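Local coordinates for protein cytochrome c-554 (Nitrosomonas europaea, PDB 1FT5) that carries electrons through its four hemes in ammonia oxidation, accepting them directly from hydroxylamine oxidoreductase, at residues 191-194 with 195-199; 117-120 with 121-125. All blocks are in the same frame, centred on the assembly; numbering follows the deposited sequence.

Contact 1 (191-194 with 195-199); sequences EPKF and KFHDE. With HEM (protoporphyrin IX containing Fe), chain G.
With chi1 of Phe194 at -179° and that of His197 at 180°, each ring swings beside its own carbonyl carbon, and Phe194 CB lies 4.2 Å from His197 CB. The backbone between them is a type I beta turn that leads into helix 197-202, with Phe196 at the N-cap position. His197 N closes the turn on Phe194 O at 2.9 Å. A water donates to the same oxygen and accepts from Asp198 N. Phe196 turns its edge toward the face of Phe194, offset, with the planes at 79°. Phe194 CZ and Phe196 CD1 are 3.6 Å apart. Phe194 CD1 is 3.7 Å from heme propionate carbon CBD. An alanine in place of Phe194 is likely to leave a gap beside the heme propionate chain and take from Phe196 the face it packs on. Phe168, Val172 and Phe130 also pack on Phe194. Lys193 lays CG near His197 CB, and its chain bends at chi3 to bring NZ to the carboxylate of Asp198. This surface salt bridge has two weak hydrogen bonds. His197 ND1 gives a nearly straight bond of 2.8 Å to propionate oxygen O1D, which lies in the plane of the imidazole.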
loop_
_atom_site.group_PDB
_atom_site.type_symbol
_atom_site.label_atom_id
_atom_site.label_comp_id
_atom_site.label_asym_id
_atom_site.label_seq_id
_atom_site.Cartn_x
_atom_site.Cartn_y
_atom_site.Cartn_z
ATOM N N GLU A 191 9.881 6.719 17.858
ATOM C CA GLU A 191 8.655 5.940 17.704
ATOM C C GLU A 191 7.432 6.762 17.343
ATOM O O GLU A 191 7.372 7.967 17.592
ATOM C CB GLU A 191 8.384 5.207 19.006
ATOM C CG GLU A 191 9.448 4.200 19.369
ATOM C CD GLU A 191 9.412 2.955 18.493
ATOM O OE1 GLU A 191 8.339 2.607 17.971
ATOM O OE2 GLU A 191 10.474 2.322 18.351
ATOM N N PRO A 192 6.431 6.138 16.718
ATOM C CA PRO A 192 6.388 4.721 16.338
ATOM C C PRO A 192 7.250 4.431 15.122
ATOM O O PRO A 192 7.186 5.098 14.095
ATOM C CB PRO A 192 4.903 4.461 16.086
ATOM C CG PRO A 192 4.405 5.735 15.582
ATOM C CD PRO A 192 5.209 6.839 16.302
ATOM N N LYS A 193 8.058 3.390 15.266
ATOM C CA LYS A 193 8.998 2.969 14.237
ATOM C C LYS A 193 8.665 1.520 13.863
ATOM O O LYS A 193 8.462 0.686 14.717
ATOM C CB LYS A 193 10.433 3.037 14.776
ATOM C CG LYS A 193 11.470 2.866 13.701
ATOM C CD LYS A 193 12.807 3.350 14.243
ATOM C CE LYS A 193 13.614 2.212 14.660
ATOM N NZ LYS A 193 15.063 2.642 14.785
ATOM N N PHE A 194 8.600 1.276 12.569
ATOM C CA PHE A 194 8.294 -0.085 12.090
ATOM C C PHE A 194 9.333 -1.058 12.637
ATOM O O PHE A 194 10.544 -0.779 12.578
ATOM C CB PHE A 194 8.329 -0.113 10.558
ATOM C CG PHE A 194 8.007 -1.468 9.977
ATOM C CD1 PHE A 194 8.758 -1.951 8.886
ATOM C CD2 PHE A 194 6.964 -2.223 10.503
ATOM C CE1 PHE A 194 8.441 -3.246 8.304
ATOM C CE2 PHE A 194 6.655 -3.494 9.932
ATOM C CZ PHE A 194 7.391 -3.971 8.857
ATOM N N LYS A 195 8.853 -2.186 13.171
ATOM C CA LYS A 195 9.714 -3.212 13.763
ATOM C C LYS A 195 10.832 -3.712 12.921
ATOM O O LYS A 195 11.854 -4.205 13.474
ATOM C CB LYS A 195 8.887 -4.392 14.298
ATOM C CG LYS A 195 8.106 -5.189 13.210
ATOM C CD LYS A 195 7.199 -6.178 13.930
ATOM C CE LYS A 195 6.638 -7.254 12.978
ATOM N NZ LYS A 195 5.733 -8.211 13.741
ATOM N N PHE A 196 10.698 -3.639 11.596
ATOM C CA PHE A 196 11.778 -4.104 10.722
ATOM C C PHE A 196 12.505 -2.973 10.036
ATOM O O PHE A 196 13.270 -3.177 9.113
ATOM C CB PHE A 196 11.271 -5.072 9.629
ATOM C CG PHE A 196 10.620 -6.317 10.178
ATOM C CD1 PHE A 196 9.466 -6.814 9.612
ATOM C CD2 PHE A 196 11.171 -6.996 11.268
ATOM C CE1 PHE A 196 8.853 -7.976 10.116
ATOM C CE2 PHE A 196 10.553 -8.180 11.785
ATOM C CZ PHE A 196 9.367 -8.662 11.181
ATOM N N HIS A 197 12.239 -1.730 10.450
ATOM C CA HIS A 197 12.891 -0.585 9.802
ATOM C C HIS A 197 14.459 -0.636 9.804
ATOM O O HIS A 197 15.082 -0.444 8.773
ATOM C CB HIS A 197 12.453 0.709 10.551
ATOM C CG HIS A 197 13.065 1.960 9.985
ATOM N ND1 HIS A 197 12.495 2.680 8.964
ATOM C CD2 HIS A 197 14.219 2.610 10.305
ATOM C CE1 HIS A 197 13.263 3.721 8.670
ATOM N NE2 HIS A 197 14.320 3.698 9.471
ATOM N N ASP A 198 15.033 -0.896 10.969
ATOM C CA ASP A 198 16.498 -0.918 11.017
ATOM C C ASP A 198 17.034 -2.050 10.180
ATOM O O ASP A 198 18.030 -1.885 9.446
ATOM C CB ASP A 198 16.963 -1.038 12.452
ATOM C CG ASP A 198 16.612 0.212 13.261
ATOM O OD1 ASP A 198 16.539 1.312 12.654
ATOM O OD2 ASP A 198 16.401 0.065 14.470
ATOM N N GLU A 199 16.342 -3.201 10.251
ATOM C CA GLU A 199 16.765 -4.320 9.390
ATOM C C GLU A 199 16.701 -3.942 7.899
ATOM O O GLU A 199 17.597 -4.179 7.082
ATOM C CB GLU A 199 15.879 -5.541 9.664
ATOM C CG GLU A 199 16.022 -6.618 8.589
ATOM C CD GLU A 199 15.074 -7.836 8.822
ATOM O OE1 GLU A 199 14.467 -7.952 9.883
ATOM O OE2 GLU A 199 14.986 -8.672 7.924
HETATM C CHA HEM G . 9.128 1.917 3.137
HETATM C CHB HEM G . 7.754 5.092 -0.301
HETATM C CHC HEM G . 4.257 1.956 -1.678
HETATM C CHD HEM G . 5.271 -0.837 2.158
HETATM C C1A HEM G . 9.060 3.024 2.280
HETATM C C2A HEM G . 9.966 4.128 2.328
HETATM C C3A HEM G . 9.574 5.019 1.402
HETATM C C4A HEM G . 8.429 4.482 0.742
HETATM C CMA HEM G . 10.206 6.384 1.063
HETATM C CAA HEM G . 11.189 4.274 3.303
HETATM C CBA HEM G . 12.541 3.895 2.566
HETATM C CGA HEM G . 12.507 2.489 1.911
HETATM O O1A HEM G . 12.265 1.544 2.629
HETATM O O2A HEM G . 12.703 2.408 0.701
HETATM C C1B HEM G . 6.640 4.509 -0.975
HETATM C C2B HEM G . 6.005 5.108 -2.113
HETATM C C3B HEM G . 5.042 4.210 -2.545
HETATM C C4B HEM G . 5.139 3.084 -1.623
HETATM C CMB HEM G . 6.373 6.468 -2.710
HETATM C CAB HEM G . 4.074 4.259 -3.686
HETATM C CBB HEM G . 4.798 4.354 -5.051
HETATM C C1C HEM G . 4.259 0.951 -0.715
HETATM C C2C HEM G . 3.288 -0.087 -0.707
HETATM C C3C HEM G . 3.507 -0.813 0.367
HETATM C C4C HEM G . 4.668 -0.300 1.032
HETATM C CMC HEM G . 2.164 -0.297 -1.744
HETATM C CAC HEM G . 2.648 -2.015 0.868
HETATM C CBC HEM G . 2.317 -3.129 -0.094
HETATM C C1D HEM G . 6.449 -0.350 2.748
HETATM C C2D HEM G . 7.084 -0.947 3.902
HETATM C C3D HEM G . 8.211 -0.180 4.141
HETATM C C4D HEM G . 8.202 0.864 3.146
HETATM C CMD HEM G . 6.562 -2.117 4.716
HETATM C CAD HEM G . 9.168 -0.280 5.321
HETATM C CBD HEM G . 8.886 0.790 6.331
HETATM C CGD HEM G . 10.068 1.161 7.249
HETATM O O1D HEM G . 9.864 2.078 8.054
HETATM O O2D HEM G . 11.120 0.537 7.125
HETATM N NA HEM G . 8.125 3.244 1.302
HETATM N NB HEM G . 6.099 3.257 -0.654
HETATM N NC HEM G . 5.105 0.817 0.333
HETATM N ND HEM G . 7.134 0.780 2.261
HETATM FE FE HEM G . 6.641 2.012 0.793
HETATM O O HOH W 1 13.303 -1.289 13.494
#

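Contact 2 (117-120 with 121-125); sequences PRKD and LAKKG. With HEM (protoporphyrin IX containing Fe), chain E.
Arg118 and Leu121 form the buried side of this short contact, and Lys119 and Lys123 its solvent side. Arg118 O takes a bond of 2.8 Å from Ala122 N. Leu121 N adds a weak bond to the same oxygen, and Leu121 CB packs 3.4 Å from Arg118 O. The leucine side chain continues inward to Phe188, Phe128 and His102, an axial ligand of heme 1. Extended from CG to NE (chi2 -172°, chi3 179°), the side chain of Arg118 spans the distance to a heme propionate. Its NE binds O2A at 2.8 Å and its NH2 binds O1A at 2.9 Å. The carboxylate meets the guanidinium at its edge, in plane, and the paired bonds hold the two groups against turning. NH1 is bonded to Gly190 O. Arg118 and Leu121 both belong to the short helix 118-123, which ends in a Schellman motif with Gly125, at positive phi, as the C-prime residue. On the exposed side the side chains touch little. Lys119 and Lys123 approach only to 4.4 Å, CG to CG. Lys123 CG instead lies 3.2 Å from Lys119 O, which accepts the backbone bond from Lys123 N. Lys124 NZ makes a salt bridge with Asp101.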
loop_
_atom_site.group_PDB
_atom_site.type_symbol
_atom_site.label_atom_id
_atom_site.label_comp_id
_atom_site.label_asym_id
_atom_site.label_seq_id
_atom_site.Cartn_x
_atom_site.Cartn_y
_atom_site.Cartn_z
ATOM N N PRO A 117 10.261 14.140 14.880
ATOM C CA PRO A 117 9.774 12.878 15.433
ATOM C C PRO A 117 8.736 12.194 14.531
ATOM O O PRO A 117 7.841 12.842 14.004
ATOM C CB PRO A 117 9.152 13.281 16.793
ATOM C CG PRO A 117 9.664 14.715 17.090
ATOM C CD PRO A 117 9.905 15.303 15.720
ATOM N N ARG A 118 8.849 10.870 14.400
ATOM C CA ARG A 118 7.836 10.120 13.631
ATOM C C ARG A 118 6.471 10.300 14.316
ATOM O O ARG A 118 5.437 10.190 13.655
ATOM C CB ARG A 118 8.178 8.625 13.616
ATOM C CG ARG A 118 9.254 8.258 12.611
ATOM C CD ARG A 118 9.386 6.725 12.534
ATOM N NE ARG A 118 10.390 6.497 11.547
ATOM C CZ ARG A 118 11.672 6.378 11.857
ATOM N NH1 ARG A 118 12.056 6.442 13.126
ATOM N NH2 ARG A 118 12.570 6.351 10.904
ATOM N N LYS A 119 6.464 10.590 15.628
ATOM C CA LYS A 119 5.176 10.797 16.309
ATOM C C LYS A 119 4.370 11.890 15.612
ATOM O O LYS A 119 3.141 11.808 15.516
ATOM C CB LYS A 119 5.396 11.200 17.779
ATOM C CG LYS A 119 4.110 11.481 18.540
ATOM C CD LYS A 119 4.436 11.990 19.967
ATOM C CE LYS A 119 5.171 10.909 20.789
ATOM N NZ LYS A 119 5.511 11.342 22.197
ATOM N N ASP A 120 5.051 12.939 15.142
ATOM C CA ASP A 120 4.367 14.021 14.451
ATOM C C ASP A 120 3.684 13.492 13.200
ATOM O O ASP A 120 2.598 13.941 12.859
ATOM C CB ASP A 120 5.338 15.146 14.012
ATOM C CG ASP A 120 5.846 15.993 15.169
ATOM O OD1 ASP A 120 6.522 17.000 14.882
ATOM O OD2 ASP A 120 5.586 15.680 16.320
ATOM N N LEU A 121 4.332 12.566 12.484
ATOM C CA LEU A 121 3.740 11.977 11.271
ATOM C C LEU A 121 2.613 11.021 11.620
ATOM O O LEU A 121 1.595 10.996 10.905
ATOM C CB LEU A 121 4.789 11.194 10.467
ATOM C CG LEU A 121 6.007 12.029 10.027
ATOM C CD1 LEU A 121 6.958 11.076 9.384
ATOM C CD2 LEU A 121 5.604 13.112 9.042
ATOM N N ALA A 122 2.771 10.241 12.686
ATOM C CA ALA A 122 1.708 9.291 13.058
ATOM C C ALA A 122 0.443 10.082 13.433
ATOM O O ALA A 122 -0.667 9.642 13.121
ATOM C CB ALA A 122 2.134 8.433 14.212
ATOM N N LYS A 123 0.631 11.257 14.049
ATOM C CA LYS A 123 -0.516 12.076 14.441
ATOM C C LYS A 123 -1.290 12.549 13.225
ATOM O O LYS A 123 -2.511 12.761 13.320
ATOM C CB LYS A 123 -0.066 13.274 15.305
ATOM C CG LYS A 123 0.310 12.861 16.714
ATOM C CD LYS A 123 0.542 14.086 17.608
ATOM C CE LYS A 123 -0.669 15.043 17.562
ATOM N NZ LYS A 123 -1.027 15.697 18.894
ATOM N N LYS A 124 -0.607 12.671 12.079
ATOM C CA LYS A 124 -1.196 13.138 10.857
ATOM C C LYS A 124 -1.641 11.998 9.943
ATOM O O LYS A 124 -1.953 12.223 8.801
ATOM C CB LYS A 124 -0.239 14.086 10.134
ATOM C CG LYS A 124 -0.110 15.436 10.892
ATOM C CD LYS A 124 0.349 16.545 10.001
ATOM C CE LYS A 124 0.354 17.829 10.798
ATOM N NZ LYS A 124 1.129 18.923 10.169
ATOM N N GLY A 125 -1.674 10.782 10.504
ATOM C CA GLY A 125 -2.180 9.638 9.786
ATOM C C GLY A 125 -1.185 8.645 9.187
ATOM O O GLY A 125 -1.599 7.634 8.600
HETATM C CHA HEM E . 10.322 9.940 4.246
HETATM C CHB HEM E . 6.331 7.928 2.399
HETATM C CHC HEM E . 5.309 12.135 0.165
HETATM C CHD HEM E . 9.834 13.710 1.231
HETATM C C1A HEM E . 9.295 9.044 3.980
HETATM C C2A HEM E . 9.179 7.726 4.583
HETATM C C3A HEM E . 8.077 7.144 3.992
HETATM C C4A HEM E . 7.521 8.113 3.117
HETATM C CMA HEM E . 7.483 5.743 4.237
HETATM C CAA HEM E . 10.080 7.145 5.633
HETATM C CBA HEM E . 9.658 7.593 7.036
HETATM C CGA HEM E . 10.392 6.893 8.156
HETATM O O1A HEM E . 11.622 7.255 8.362
HETATM O O2A HEM E . 9.821 6.020 8.870
HETATM C C1B HEM E . 5.735 8.915 1.629
HETATM C C2B HEM E . 4.446 8.781 1.059
HETATM C C3B HEM E . 4.085 9.994 0.513
HETATM C C4B HEM E . 5.215 10.870 0.719
HETATM C CMB HEM E . 3.581 7.492 1.066
HETATM C CAB HEM E . 2.761 10.382 -0.212
HETATM C CBB HEM E . 1.555 10.560 0.730
HETATM C C1C HEM E . 6.479 12.882 0.218
HETATM C C2C HEM E . 6.656 14.131 -0.528
HETATM C C3C HEM E . 7.956 14.496 -0.292
HETATM C C4C HEM E . 8.535 13.585 0.625
HETATM C CMC HEM E . 5.617 14.832 -1.434
HETATM C CAC HEM E . 8.719 15.648 -0.974
HETATM C CBC HEM E . 8.273 17.084 -0.824
HETATM C C1D HEM E . 10.306 12.834 2.208
HETATM C C2D HEM E . 11.525 13.004 2.911
HETATM C C3D HEM E . 11.641 11.983 3.773
HETATM C C4D HEM E . 10.478 11.159 3.607
HETATM C CMD HEM E . 12.517 14.203 2.677
HETATM C CAD HEM E . 12.865 11.701 4.588
HETATM C CBD HEM E . 13.927 10.924 3.854
HETATM C CGD HEM E . 15.201 10.532 4.607
HETATM O O1D HEM E . 16.196 10.366 3.865
HETATM O O2D HEM E . 15.166 10.348 5.821
HETATM N NA HEM E . 8.271 9.277 3.076
HETATM N NB HEM E . 6.235 10.207 1.426
HETATM N NC HEM E . 7.635 12.541 0.926
HETATM N ND HEM E . 9.667 11.694 2.682
HETATM FE FE HEM E . 7.967 10.951 2.048
#

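How the contacts relate
Following the chain from the N terminus, contact 2 comes first, on helix 118-123 just after strand 116-117. Contact 1 follows much later, after strand 188-189, leading into helix 197-202. They are in series, and neither nests in nor crosses the other. Neither closes a long loop: contact 2 is one short helix, contact 1 a tight turn into a helix, each without a gap. Strands 116-117 and 188-189 pair in parallel, which brings the segments that follow them together. Pro192 O lies 3.2 Å from Arg118 CD, and Pro192 CG packs on Ala122 CB. His197 NE2 is 3.5 Å from Arg118 NH2. Together they join the two helices beside the propionates of two different hemes.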